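Local coordinates for protein NADH dehydrogenase, putative (Plasmodium falciparum, PDB 5JWC) that probably oxidises NADH and passes the electrons through bound FAD to ubiquinone, as a type II NADH dehydrogenase does, at residues A[36-41]-A[60-66]; A[134-138]-A[341-345]; A[425-430]-A[453-459]. All coordinates share one frame; numbering follows the deposited sequence. Where two conformers were deposited one is given.

Contact 1 (A[36-41]-A[60-66]); sequences SGWGGF and RNYFTFT. With FAD (flavin-adenine dinucleotide), chain C.
Phe63 drives its ring edge into the face of Trp38: CZ of Phe63 stands over the middle of the indole, 3.6 Å from CE2 of Trp38, and the two planes meet at 82°, a T-shaped pair. The first torsion of Phe63 (chi1 156°, CG roughly opposite the backbone N) carries the ring to where a second aromatic, Phe41, lies almost parallel to it but slid aside. CD2 of Phe41 sits 3.4 Å from CG of Phe63, while CB of Phe63 makes a CH-pi contact over the Phe41 ring. Phe65 closes the cluster, CE1 of Phe65 being 3.4 Å from CH2 of Trp38, with the rings inclined at 55°. This is the tight part of the contact. The segment 36-41 spans the turn and first residues of helix 38-46, with Gly37 as N-cap and a glycine pattern consistent with the Rossmann-type dinucleotide-binding motif; there the amide of Gly39 donates to O1P of FAD at 2.8 Å and that of Trp38 to O2A. NE1 of Trp38 donates to OG1 of Thr66 (2.9 Å), and this hydroxyl in turn shares a hydrogen bond with the ribityl O2' of FAD at 2.6 Å. Toward the adenosine, OG of Ser36 donates to O of Arg60 (2.7 Å). NH2 of Arg60 returns a bond to O of Ser36, 3.1 Å away, from well above that carbonyl plane. The guanidinium carries FAD O3B over one face and OG1 of Thr64 over the other; Asp157 takes a salt bridge from NH1 and is also hydrogen-bonded to Thr64 OG1. Contact is looser where Asn61 and Tyr62 begin directed away from 36-41; they meet the second subunit instead, Tyr62 also touching the bound quinolinone inhibitor.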
loop_
_atom_site.group_PDB
_atom_site.type_symbol
_atom_site.label_atom_id
_atom_site.label_comp_id
_atom_site.label_asym_id
_atom_site.label_seq_id
_atom_site.Cartn_x
_atom_site.Cartn_y
_atom_site.Cartn_z
ATOM N N SER A 36 20.033 -6.596 1.243
ATOM C CA SER A 36 19.613 -5.379 1.927
ATOM C C SER A 36 18.805 -5.722 3.190
ATOM O O SER A 36 17.831 -5.048 3.522
ATOM C CB SER A 36 18.779 -4.493 0.987
ATOM O OG SER A 36 17.742 -5.236 0.337
ATOM N N GLY A 37 19.210 -6.779 3.887
ATOM C CA GLY A 37 18.454 -7.246 5.030
ATOM C C GLY A 37 19.146 -6.916 6.333
ATOM O O GLY A 37 19.933 -5.983 6.393
ATOM N N TRP A 38 18.877 -7.700 7.374
ATOM C CA TRP A 38 19.436 -7.385 8.688
ATOM C C TRP A 38 20.963 -7.338 8.659
ATOM O O TRP A 38 21.569 -6.444 9.237
ATOM C CB TRP A 38 18.937 -8.377 9.747
ATOM C CG TRP A 38 17.554 -7.993 10.268
ATOM C CD1 TRP A 38 16.365 -8.489 9.853
ATOM C CD2 TRP A 38 17.259 -7.003 11.258
ATOM N NE1 TRP A 38 15.334 -7.886 10.531
ATOM C CE2 TRP A 38 15.853 -6.971 11.403
ATOM C CE3 TRP A 38 18.037 -6.151 12.054
ATOM C CZ2 TRP A 38 15.213 -6.129 12.315
ATOM C CZ3 TRP A 38 17.397 -5.305 12.955
ATOM C CH2 TRP A 38 16.002 -5.297 13.068
ATOM N N GLY A 39 21.584 -8.274 7.966
ATOM C CA GLY A 39 23.026 -8.242 7.850
ATOM C C GLY A 39 23.519 -7.129 6.939
ATOM O O GLY A 39 24.311 -6.271 7.349
ATOM N N GLY A 40 23.050 -7.154 5.692
ATOM C CA GLY A 40 23.536 -6.238 4.675
ATOM C C GLY A 40 23.316 -4.785 5.036
ATOM O O GLY A 40 24.245 -3.982 4.965
ATOM N N PHE A 41 22.090 -4.449 5.431
ATOM C CA PHE A 41 21.734 -3.074 5.780
ATOM C C PHE A 41 22.483 -2.587 7.016
ATOM O O PHE A 41 22.985 -1.453 7.039
ATOM C CB PHE A 41 20.204 -2.948 5.988
ATOM C CG PHE A 41 19.714 -1.529 6.224
ATOM C CD1 PHE A 41 20.001 -0.519 5.333
ATOM C CD2 PHE A 41 18.966 -1.220 7.346
ATOM C CE1 PHE A 41 19.539 0.793 5.555
ATOM C CE2 PHE A 41 18.493 0.084 7.575
ATOM C CZ PHE A 41 18.783 1.087 6.668
ATOM N N ARG A 60 15.980 -6.042 -3.694
ATOM C CA ARG A 60 15.047 -5.326 -2.830
ATOM C C ARG A 60 15.665 -3.993 -2.438
ATOM O O ARG A 60 16.709 -3.959 -1.767
ATOM C CB ARG A 60 14.741 -6.165 -1.577
ATOM C CG ARG A 60 13.465 -5.818 -0.833
ATOM C CD ARG A 60 13.282 -6.747 0.382
ATOM N NE ARG A 60 14.266 -6.457 1.417
ATOM C CZ ARG A 60 14.435 -7.190 2.518
ATOM N NH1 ARG A 60 13.672 -8.257 2.728
ATOM N NH2 ARG A 60 15.352 -6.842 3.408
ATOM N N ASN A 61 15.050 -2.885 -2.842
ATOM C CA ASN A 61 15.696 -1.601 -2.575
ATOM C C ASN A 61 15.255 -0.984 -1.248
ATOM O O ASN A 61 15.441 0.208 -1.001
ATOM C CB ASN A 61 15.488 -0.634 -3.748
ATOM C CG ASN A 61 14.128 -0.008 -3.755
ATOM O OD1 ASN A 61 13.142 -0.646 -3.399
ATOM N ND2 ASN A 61 14.065 1.252 -4.167
ATOM N N TYR A 62 14.702 -1.816 -0.377
ATOM C CA TYR A 62 14.391 -1.391 0.980
ATOM C C TYR A 62 14.829 -2.479 1.962
ATOM O O TYR A 62 14.961 -3.627 1.582
ATOM C CB TYR A 62 12.886 -1.091 1.133
ATOM C CG TYR A 62 12.021 -2.239 0.656
ATOM C CD1 TYR A 62 11.594 -3.232 1.537
ATOM C CD2 TYR A 62 11.655 -2.351 -0.678
ATOM C CE1 TYR A 62 10.821 -4.274 1.120
ATOM C CE2 TYR A 62 10.862 -3.415 -1.117
ATOM C CZ TYR A 62 10.459 -4.375 -0.207
ATOM O OH TYR A 62 9.696 -5.443 -0.618
ATOM N N PHE A 63 15.053 -2.092 3.216
ATOM C CA PHE A 63 15.285 -3.018 4.325
ATOM C C PHE A 63 13.935 -3.350 4.953
ATOM O O PHE A 63 13.092 -2.465 5.087
ATOM C CB PHE A 63 16.230 -2.384 5.358
ATOM C CG PHE A 63 16.109 -2.952 6.766
ATOM C CD1 PHE A 63 16.744 -4.145 7.117
ATOM C CD2 PHE A 63 15.376 -2.270 7.747
ATOM C CE1 PHE A 63 16.653 -4.655 8.422
ATOM C CE2 PHE A 63 15.274 -2.774 9.040
ATOM C CZ PHE A 63 15.916 -3.963 9.377
ATOM N N THR A 64 13.732 -4.611 5.337
ATOM C CA THR A 64 12.489 -5.019 5.992
ATOM C C THR A 64 12.705 -5.315 7.465
ATOM O O THR A 64 13.501 -6.197 7.815
ATOM C CB THR A 64 11.899 -6.270 5.331
ATOM O OG1 THR A 64 11.620 -5.983 3.955
ATOM C CG2 THR A 64 10.598 -6.740 6.063
ATOM N N PHE A 65 12.005 -4.578 8.317
ATOM C CA PHE A 65 12.050 -4.819 9.756
ATOM C C PHE A 65 11.179 -6.046 10.082
ATOM O O PHE A 65 10.040 -5.918 10.544
ATOM C CB PHE A 65 11.593 -3.565 10.528
ATOM C CG PHE A 65 12.017 -3.550 11.984
ATOM C CD1 PHE A 65 13.236 -3.013 12.370
ATOM C CD2 PHE A 65 11.181 -4.082 12.967
ATOM C CE1 PHE A 65 13.623 -3.017 13.716
ATOM C CE2 PHE A 65 11.559 -4.080 14.307
ATOM C CZ PHE A 65 12.789 -3.550 14.678
ATOM N N THR A 66 11.731 -7.238 9.838
ATOM C CA THR A 66 10.959 -8.489 9.896
ATOM C C THR A 66 10.182 -8.785 11.195
ATOM O O THR A 66 9.101 -9.367 11.128
ATOM C CB THR A 66 11.874 -9.703 9.611
ATOM O OG1 THR A 66 13.032 -9.637 10.445
ATOM C CG2 THR A 66 12.338 -9.685 8.153
HETATM P PA FAD C . 17.453 -11.030 5.356
HETATM O O1A FAD C . 16.269 -11.856 4.944
HETATM O O2A FAD C . 17.159 -10.039 6.426
HETATM O O5B FAD C . 18.092 -10.291 4.076
HETATM C C5B FAD C . 18.496 -11.004 2.929
HETATM C C4B FAD C . 18.642 -9.977 1.818
HETATM O O4B FAD C . 19.295 -10.574 0.715
HETATM C C3B FAD C . 17.277 -9.487 1.325
HETATM O O3B FAD C . 17.362 -8.100 1.079
HETATM C C2B FAD C . 17.115 -10.185 -0.007
HETATM O O2B FAD C . 16.336 -9.410 -0.888
HETATM C C1B FAD C . 18.573 -10.242 -0.449
HETATM N N9A FAD C . 18.882 -11.255 -1.462
HETATM C C8A FAD C . 18.335 -12.509 -1.603
HETATM N N7A FAD C . 18.938 -13.101 -2.664
HETATM C C5A FAD C . 19.850 -12.252 -3.187
HETATM C C6A FAD C . 20.719 -12.368 -4.261
HETATM N N6A FAD C . 20.805 -13.514 -4.936
HETATM N N1A FAD C . 21.558 -11.317 -4.555
HETATM C C2A FAD C . 21.525 -10.165 -3.792
HETATM N N3A FAD C . 20.652 -10.056 -2.725
HETATM C C4A FAD C . 19.824 -11.086 -2.439
HETATM N N1 FAD C . 14.745 -12.440 14.328
HETATM C C2 FAD C . 14.906 -11.982 15.607
HETATM O O2 FAD C . 16.030 -11.935 16.092
HETATM N N3 FAD C . 13.818 -11.556 16.352
HETATM C C4 FAD C . 12.551 -11.573 15.832
HETATM O O4 FAD C . 11.601 -11.175 16.520
HETATM C C4X FAD C . 12.375 -12.024 14.529
HETATM N N5 FAD C . 11.121 -12.060 13.961
HETATM C C5X FAD C . 10.973 -12.514 12.655
HETATM C C6 FAD C . 9.719 -12.531 12.073
HETATM C C7 FAD C . 9.540 -12.982 10.770
HETATM C C7M FAD C . 8.147 -12.992 10.183
HETATM C C8 FAD C . 10.635 -13.408 10.031
HETATM C C8M FAD C . 10.466 -13.900 8.624
HETATM C C9 FAD C . 11.904 -13.388 10.614
HETATM C C9A FAD C . 12.076 -12.937 11.920
HETATM N N10 FAD C . 13.332 -12.907 12.503
HETATM C C10 FAD C . 13.480 -12.451 13.786
HETATM C "C1'" FAD C . 14.542 -13.406 11.769
HETATM C "C2'" FAD C . 15.271 -12.384 10.936
HETATM O "O2'" FAD C . 14.373 -11.818 10.024
HETATM C "C3'" FAD C . 16.332 -13.125 10.141
HETATM O "O3'" FAD C . 17.157 -13.888 10.993
HETATM C "C4'" FAD C . 17.137 -12.068 9.406
HETATM O "O4'" FAD C . 16.314 -11.603 8.368
HETATM C "C5'" FAD C . 18.446 -12.601 8.845
HETATM O "O5'" FAD C . 19.126 -11.510 8.261
HETATM P P FAD C . 19.846 -11.693 6.831
HETATM O O1P FAD C . 20.579 -10.418 6.483
HETATM O O2P FAD C . 20.711 -12.918 6.937
HETATM O O3P FAD C . 18.640 -12.030 5.801
#

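Contact 2 (A[134-138]-A[341-345]); sequences IAVGA and GDCKK. With FAD (flavin-adenine dinucleotide), chain C.
The carboxylate of Asp342, whose CB rests 4.1 Å from CA of Gly137, has C5' of FAD over one face, while the ribityl O3' approaches its oxygens closer to the plane and donates to OD1 at 3.1 Å. The other flat group is the adenine: Val136 lays CG1 over its face, 3.8 Å from C5A of FAD. The second methyl of Val136, CG2, turns to the protein side and meets CB of Cys343 at 4.0 Å, which wedges this valine between cofactor and the segment 341-345. Cys343 fills the rest of the interface. Its sulfur is held between the backbone N and the carbonyl carbon (chi1 71°), a setting that directs SG to the end of strand 131-134, 3.6 Å from O of Ile134 and in apolar contact with CG2 of the same residue. CB of Cys343 lies 3.4 Å from O of Gly137. Across the two segments, then, the evidence is for van der Waals contact; the polar bonds to FAD come from Asp342, while 134-138 packs against the cofactor. Asp342 N donates to O2P of FAD at 2.8 Å in a nearly straight bond (163°), and the two glycines, having no side chains, let the diphosphate come close: CA of Gly341 is 3.3 Å from O2P of FAD, and CA of Gly137 lies against O3P. Both segments follow strands of the central sheet, 131-134 and 337-339. The Gly341-Asp342 pair, after a hydrophobic strand and bonded to phosphate and ribityl oxygens, matches the second FAD fingerprint of the pyridine nucleotide-disulphide oxidoreductases.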
loop_
_atom_site.group_PDB
_atom_site.type_symbol
_atom_site.label_atom_id
_atom_site.label_comp_id
_atom_site.label_asym_id
_atom_site.label_seq_id
_atom_site.Cartn_x
_atom_site.Cartn_y
_atom_site.Cartn_z
ATOM N N ILE A 134 28.724 -11.486 1.850
ATOM C CA ILE A 134 27.519 -12.204 1.448
ATOM C C ILE A 134 26.487 -12.231 2.591
ATOM O O ILE A 134 26.717 -12.808 3.656
ATOM C CB ILE A 134 27.836 -13.628 0.993
ATOM C CG1 ILE A 134 28.936 -13.618 -0.084
ATOM C CG2 ILE A 134 26.553 -14.358 0.520
ATOM C CD1 ILE A 134 29.282 -15.011 -0.619
ATOM N N ALA A 135 25.358 -11.578 2.353
ATOM C CA ALA A 135 24.296 -11.490 3.349
ATOM C C ALA A 135 22.936 -11.676 2.681
ATOM O O ALA A 135 22.035 -10.849 2.860
ATOM C CB ALA A 135 24.355 -10.151 4.069
ATOM N N VAL A 136 22.791 -12.754 1.920
ATOM C CA VAL A 136 21.594 -12.962 1.085
ATOM C C VAL A 136 20.465 -13.680 1.800
ATOM O O VAL A 136 19.419 -13.956 1.210
ATOM C CB VAL A 136 21.936 -13.742 -0.191
ATOM C CG1 VAL A 136 22.941 -12.944 -1.015
ATOM C CG2 VAL A 136 22.488 -15.164 0.165
ATOM N N GLY A 137 20.671 -13.981 3.076
ATOM C CA GLY A 137 19.625 -14.602 3.860
ATOM C C GLY A 137 19.253 -15.996 3.384
ATOM O O GLY A 137 20.102 -16.760 2.933
ATOM N N ALA A 138 17.977 -16.331 3.537
ATOM C CA ALA A 138 17.449 -17.629 3.171
ATOM C C ALA A 138 16.079 -17.464 2.495
ATOM O O ALA A 138 15.580 -16.340 2.360
ATOM C CB ALA A 138 17.354 -18.516 4.403
ATOM N N GLY A 341 24.773 -13.486 8.848
ATOM C CA GLY A 341 23.331 -13.709 8.842
ATOM C C GLY A 341 22.913 -15.144 8.575
ATOM O O GLY A 341 23.675 -16.081 8.826
ATOM N N ASP A 342 21.699 -15.313 8.053
ATOM C CA ASP A 342 21.072 -16.640 7.900
ATOM C C ASP A 342 21.690 -17.534 6.825
ATOM O O ASP A 342 21.393 -18.729 6.764
ATOM C CB ASP A 342 19.599 -16.488 7.544
ATOM C CG ASP A 342 18.740 -16.037 8.711
ATOM O OD1 ASP A 342 19.265 -15.783 9.817
ATOM O OD2 ASP A 342 17.515 -15.910 8.493
ATOM N N CYS A 343 22.503 -16.966 5.937
ATOM C CA CYS A 343 23.046 -17.784 4.844
ATOM C C CYS A 343 24.289 -18.577 5.265
ATOM O O CYS A 343 24.829 -19.339 4.463
ATOM C CB CYS A 343 23.399 -16.921 3.619
ATOM S SG CYS A 343 24.860 -15.850 3.835
ATOM N N LYS A 344 24.741 -18.404 6.506
ATOM C CA LYS A 344 26.010 -18.987 6.939
ATOM C C LYS A 344 25.909 -19.756 8.260
ATOM O O LYS A 344 24.974 -19.551 9.046
ATOM C CB LYS A 344 27.085 -17.897 7.059
ATOM C CG LYS A 344 26.841 -16.891 8.182
ATOM C CD LYS A 344 27.555 -17.256 9.477
ATOM C CE LYS A 344 27.252 -16.254 10.594
ATOM N NZ LYS A 344 25.791 -16.199 10.962
ATOM N N LYS A 345 26.905 -20.610 8.491
ATOM C CA LYS A 345 27.176 -21.199 9.802
ATOM C C LYS A 345 28.673 -21.025 10.103
ATOM O O LYS A 345 29.500 -21.087 9.192
ATOM C CB LYS A 345 26.809 -22.688 9.827
ATOM C CG LYS A 345 25.302 -23.003 9.942
ATOM C CD LYS A 345 24.602 -22.249 11.079
ATOM C CE LYS A 345 23.056 -22.372 10.989
ATOM N NZ LYS A 345 22.331 -21.511 12.016
HETATM P PA FAD C . 17.453 -11.030 5.356
HETATM O O1A FAD C . 16.269 -11.856 4.944
HETATM O O2A FAD C . 17.159 -10.039 6.426
HETATM O O5B FAD C . 18.092 -10.291 4.076
HETATM C C5B FAD C . 18.496 -11.004 2.929
HETATM C C4B FAD C . 18.642 -9.977 1.818
HETATM O O4B FAD C . 19.295 -10.574 0.715
HETATM C C3B FAD C . 17.277 -9.487 1.325
HETATM O O3B FAD C . 17.362 -8.100 1.079
HETATM C C2B FAD C . 17.115 -10.185 -0.007
HETATM O O2B FAD C . 16.336 -9.410 -0.888
HETATM C C1B FAD C . 18.573 -10.242 -0.449
HETATM N N9A FAD C . 18.882 -11.255 -1.462
HETATM C C8A FAD C . 18.335 -12.509 -1.603
HETATM N N7A FAD C . 18.938 -13.101 -2.664
HETATM C C5A FAD C . 19.850 -12.252 -3.187
HETATM C C6A FAD C . 20.719 -12.368 -4.261
HETATM N N6A FAD C . 20.805 -13.514 -4.936
HETATM N N1A FAD C . 21.558 -11.317 -4.555
HETATM C C2A FAD C . 21.525 -10.165 -3.792
HETATM N N3A FAD C . 20.652 -10.056 -2.725
HETATM C C4A FAD C . 19.824 -11.086 -2.439
HETATM N N1 FAD C . 14.745 -12.440 14.328
HETATM C C2 FAD C . 14.906 -11.982 15.607
HETATM O O2 FAD C . 16.030 -11.935 16.092
HETATM N N3 FAD C . 13.818 -11.556 16.352
HETATM C C4 FAD C . 12.551 -11.573 15.832
HETATM O O4 FAD C . 11.601 -11.175 16.520
HETATM C C4X FAD C . 12.375 -12.024 14.529
HETATM N N5 FAD C . 11.121 -12.060 13.961
HETATM C C5X FAD C . 10.973 -12.514 12.655
HETATM C C6 FAD C . 9.719 -12.531 12.073
HETATM C C7 FAD C . 9.540 -12.982 10.770
HETATM C C7M FAD C . 8.147 -12.992 10.183
HETATM C C8 FAD C . 10.635 -13.408 10.031
HETATM C C8M FAD C . 10.466 -13.900 8.624
HETATM C C9 FAD C . 11.904 -13.388 10.614
HETATM C C9A FAD C . 12.076 -12.937 11.920
HETATM N N10 FAD C . 13.332 -12.907 12.503
HETATM C C10 FAD C . 13.480 -12.451 13.786
HETATM C "C1'" FAD C . 14.542 -13.406 11.769
HETATM C "C2'" FAD C . 15.271 -12.384 10.936
HETATM O "O2'" FAD C . 14.373 -11.818 10.024
HETATM C "C3'" FAD C . 16.332 -13.125 10.141
HETATM O "O3'" FAD C . 17.157 -13.888 10.993
HETATM C "C4'" FAD C . 17.137 -12.068 9.406
HETATM O "O4'" FAD C . 16.314 -11.603 8.368
HETATM C "C5'" FAD C . 18.446 -12.601 8.845
HETATM O "O5'" FAD C . 19.126 -11.510 8.261
HETATM P P FAD C . 19.846 -11.693 6.831
HETATM O O1P FAD C . 20.579 -10.418 6.483
HETATM O O2P FAD C . 20.711 -12.918 6.937
HETATM O O3P FAD C . 18.640 -12.030 5.801
#

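Contact 3 (A[425-430]-A[453-459]); sequences QNAKQE and FIEKWKG. With TRT (fragment of triton X-100), chain J.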
loop_
_atom_site.group_PDB
_atom_site.type_symbol
_atom_site.label_atom_id
_atom_site.label_comp_id
_atom_site.label_asym_id
_atom_site.label_seq_id
_atom_site.Cartn_x
_atom_site.Cartn_y
_atom_site.Cartn_z
ATOM N N GLN A 425 18.761 -10.442 15.511
ATOM C CA GLN A 425 19.708 -10.047 16.553
ATOM C C GLN A 425 21.126 -10.447 16.173
ATOM O O GLN A 425 22.038 -9.632 16.240
ATOM C CB GLN A 425 19.347 -10.670 17.909
ATOM C CG GLN A 425 18.112 -10.070 18.553
ATOM C CD GLN A 425 17.704 -10.799 19.826
ATOM O OE1 GLN A 425 17.966 -11.990 19.974
ATOM N NE2 GLN A 425 17.082 -10.084 20.751
ATOM N N ASN A 426 21.319 -11.698 15.766
ATOM C CA ASN A 426 22.665 -12.129 15.419
ATOM C C ASN A 426 23.155 -11.505 14.110
ATOM O O ASN A 426 24.313 -11.119 14.031
ATOM C CB ASN A 426 22.759 -13.665 15.376
ATOM C CG ASN A 426 22.719 -14.267 16.783
ATOM O OD1 ASN A 426 23.123 -13.614 17.740
ATOM N ND2 ASN A 426 22.216 -15.483 16.912
ATOM N N ALA A 427 22.290 -11.391 13.100
ATOM C CA ALA A 427 22.706 -10.743 11.854
ATOM C C ALA A 427 23.162 -9.307 12.120
ATOM O O ALA A 427 24.156 -8.843 11.562
ATOM C CB ALA A 427 21.571 -10.774 10.805
ATOM N N LYS A 428 22.444 -8.606 12.986
ATOM C CA LYS A 428 22.816 -7.235 13.314
ATOM C C LYS A 428 24.146 -7.171 14.065
ATOM O O LYS A 428 25.008 -6.332 13.763
ATOM C CB LYS A 428 21.718 -6.566 14.138
ATOM C CG LYS A 428 22.024 -5.103 14.397
ATOM C CD LYS A 428 20.947 -4.453 15.242
ATOM C CE LYS A 428 21.144 -2.938 15.339
ATOM N NZ LYS A 428 20.112 -2.318 16.234
ATOM N N GLN A 429 24.328 -8.048 15.042
ATOM C CA GLN A 429 25.593 -8.035 15.786
ATOM C C GLN A 429 26.784 -8.419 14.894
ATOM O O GLN A 429 27.878 -7.870 15.056
ATOM C CB GLN A 429 25.525 -8.969 17.004
ATOM C CG GLN A 429 24.544 -8.527 18.075
ATOM C CD GLN A 429 24.460 -9.499 19.239
ATOM O OE1 GLN A 429 25.447 -10.126 19.612
ATOM N NE2 GLN A 429 23.273 -9.618 19.822
ATOM N N GLU A 430 26.581 -9.362 13.976
ATOM C CA GLU A 430 27.644 -9.776 13.052
ATOM C C GLU A 430 28.012 -8.628 12.119
ATOM O O GLU A 430 29.195 -8.435 11.763
ATOM C CB GLU A 430 27.225 -10.993 12.219
ATOM C CG GLU A 430 27.167 -12.317 12.979
ATOM C CD GLU A 430 26.325 -13.373 12.262
ATOM O OE1 GLU A 430 26.117 -13.246 11.033
ATOM O OE2 GLU A 430 25.858 -14.335 12.926
ATOM N N PHE A 453 34.289 -13.604 16.385
ATOM C CA PHE A 453 32.941 -13.132 16.662
ATOM C C PHE A 453 32.250 -13.961 17.745
ATOM O O PHE A 453 32.153 -15.180 17.644
ATOM C CB PHE A 453 32.069 -13.147 15.409
ATOM C CG PHE A 453 30.631 -12.803 15.698
ATOM C CD1 PHE A 453 30.283 -11.505 16.056
ATOM C CD2 PHE A 453 29.643 -13.780 15.671
ATOM C CE1 PHE A 453 28.958 -11.176 16.350
ATOM C CE2 PHE A 453 28.321 -13.464 15.979
ATOM C CZ PHE A 453 27.980 -12.165 16.316
ATOM N N ILE A 454 31.773 -13.283 18.787
ATOM C CA ILE A 454 30.967 -13.930 19.821
ATOM C C ILE A 454 29.687 -13.134 20.052
ATOM O O ILE A 454 29.742 -11.977 20.455
ATOM C CB ILE A 454 31.728 -14.053 21.147
ATOM C CG1 ILE A 454 32.965 -14.920 20.966
ATOM C CG2 ILE A 454 30.831 -14.656 22.227
ATOM C CD1 ILE A 454 33.943 -14.758 22.084
ATOM N N GLU A 455 28.539 -13.749 19.795
ATOM C CA GLU A 455 27.272 -13.025 19.902
ATOM C C GLU A 455 26.794 -12.904 21.346
ATOM O O GLU A 455 27.218 -13.659 22.220
ATOM C CB GLU A 455 26.189 -13.705 19.058
ATOM C CG GLU A 455 25.677 -15.029 19.637
ATOM C CD GLU A 455 26.513 -16.233 19.194
ATOM O OE1 GLU A 455 27.742 -16.084 18.998
ATOM O OE2 GLU A 455 25.938 -17.333 19.034
ATOM N N LYS A 456 25.911 -11.944 21.588
ATOM C CA LYS A 456 25.329 -11.759 22.905
ATOM C C LYS A 456 23.806 -11.900 22.854
ATOM O O LYS A 456 23.113 -11.179 22.127
ATOM C CB LYS A 456 25.722 -10.396 23.473
ATOM C CG LYS A 456 24.999 -10.052 24.778
ATOM C CD LYS A 456 25.629 -8.863 25.503
ATOM C CE LYS A 456 24.793 -8.433 26.717
ATOM N NZ LYS A 456 25.347 -8.954 28.003
ATOM N N TRP A 457 23.281 -12.836 23.631
ATOM C CA TRP A 457 21.837 -13.022 23.645
ATOM C C TRP A 457 21.155 -11.909 24.447
ATOM O O TRP A 457 21.521 -11.636 25.589
ATOM C CB TRP A 457 21.473 -14.387 24.217
ATOM C CG TRP A 457 19.989 -14.609 24.227
ATOM C CD1 TRP A 457 19.142 -14.575 23.150
ATOM C CD2 TRP A 457 19.187 -14.901 25.367
ATOM N NE1 TRP A 457 17.848 -14.817 23.561
ATOM C CE2 TRP A 457 17.851 -15.033 24.917
ATOM C CE3 TRP A 457 19.459 -15.070 26.724
ATOM C CZ2 TRP A 457 16.796 -15.323 25.782
ATOM C CZ3 TRP A 457 18.412 -15.353 27.586
ATOM C CH2 TRP A 457 17.097 -15.481 27.113
ATOM N N LYS A 458 20.164 -11.266 23.846
ATOM C CA LYS A 458 19.506 -10.132 24.497
ATOM C C LYS A 458 18.080 -10.475 24.928
ATOM O O LYS A 458 17.408 -9.675 25.561
ATOM C CB LYS A 458 19.477 -8.926 23.561
ATOM C CG LYS A 458 20.821 -8.598 22.894
ATOM C CD LYS A 458 21.693 -7.752 23.798
ATOM C CE LYS A 458 22.988 -7.335 23.101
ATOM N NZ LYS A 458 22.727 -6.617 21.812
ATOM N N GLY A 459 17.610 -11.655 24.562
ATOM C CA GLY A 459 16.256 -12.045 24.898
ATOM C C GLY A 459 15.295 -12.038 23.722
ATOM O O GLY A 459 15.627 -11.588 22.621
HETATM C C25 TRT J . 18.691 -5.603 17.518
HETATM O O24 TRT J . 17.549 -5.820 16.744
HETATM C C23 TRT J . 17.364 -7.216 16.514
HETATM C C22 TRT J . 15.901 -7.523 16.538
HETATM O O21 TRT J . 15.494 -7.840 17.898
HETATM C C20 TRT J . 14.084 -7.943 18.000
HETATM C C19 TRT J . 13.698 -8.651 19.292
HETATM O O18 TRT J . 14.029 -7.904 20.488
HETATM C C17 TRT J . 13.986 -8.723 21.649
HETATM C C16 TRT J . 14.372 -7.873 22.895
HETATM O O15 TRT J . 15.817 -7.730 23.029
HETATM C C12 TRT J . 16.037 -6.421 23.571
HETATM C C13 TRT J . 15.366 -6.080 24.776
HETATM C C14 TRT J . 15.519 -4.795 25.317
HETATM C C11 TRT J . 16.833 -5.488 22.907
HETATM C C10 TRT J . 16.992 -4.194 23.453
HETATM C C9 TRT J . 16.338 -3.849 24.659
HETATM C C6 TRT J . 16.505 -2.441 25.245
HETATM C C8 TRT J . 17.769 -2.359 26.137
HETATM C C7 TRT J . 16.707 -1.492 24.062
HETATM C C5 TRT J . 15.117 -2.013 25.889
HETATM C C1 TRT J . 14.854 -1.788 27.446
HETATM C C2 TRT J . 15.274 -2.970 28.342
HETATM C C4 TRT J . 15.443 -0.448 27.911
HETATM C C3 TRT J . 13.350 -1.658 27.626
HETATM O O HOH W 1 23.223 -17.649 19.041
#
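Gln429 presents its amide edge-on to the backbone of Lys456, so that one side chain serves both polar atoms of that residue. OE1 of Gln429 accepts from N of Lys456 at 2.7 Å, and NE2 of Gln429 donates to O of Lys456 at 2.8 Å. Each bond lies in the carbonyl plane and on a lone pair, and N-H...O angles of 169° and 171° show that this pairing fixes the rotation of the amide. One turn earlier, Gln425 reaches out with an extended chain, and its NE2 donates to O of Gly459 (2.8 Å), beside the ether chain of a bound Triton fragment. The irregular segment 453-459 runs antiparallel along helix 424-440, whose N-terminal end points at the flavin, Gln425 N bonding to FAD O2 and Ala424 N also to FAD. This placement is familiar in flavoproteins of this family and may polarise the flavin. Along the inner flank the meeting is perpendicular: CG of Glu430 sits over the face of Phe453, 3.7 Å from the ring centroid, with the carboxylate turned 86° from the ring and bound to Lys344 and the amide of Gly341. Asn426 meets Glu455 at a slant, the amide and carboxylate planes being nearly perpendicular. OD1 of Asn426 is 3.3 Å from CB of Glu455, and a water bridges ND2 of Asn426 and OE2 of Glu455, groups that also bind Thr421 O and Lys390 respectively.

Contacts 1 and 2 are wholly buried around FAD, whereas contact 3 is only partly buried and reaches the surface through Lys456 and Trp457. The chemistry changes accordingly: interlocked aromatic rings flanked by hydrogen bonds in contact 1, aliphatic side chains, glycines and a cysteine in van der Waals contact beside the diphosphate in contact 2, and side-chain amides bonded to an irregular backbone in contact 3. The three touch one another. Gly40 of contact 1 packs on Ala135 of contact 2, and Trp38 leans on Ala427 of contact 3. Glu430 joins contacts 2 and 3 both by charge and by a probable hydrogen bond to the Gly341 amide, with Gly341 CA packing on Ala427 CB.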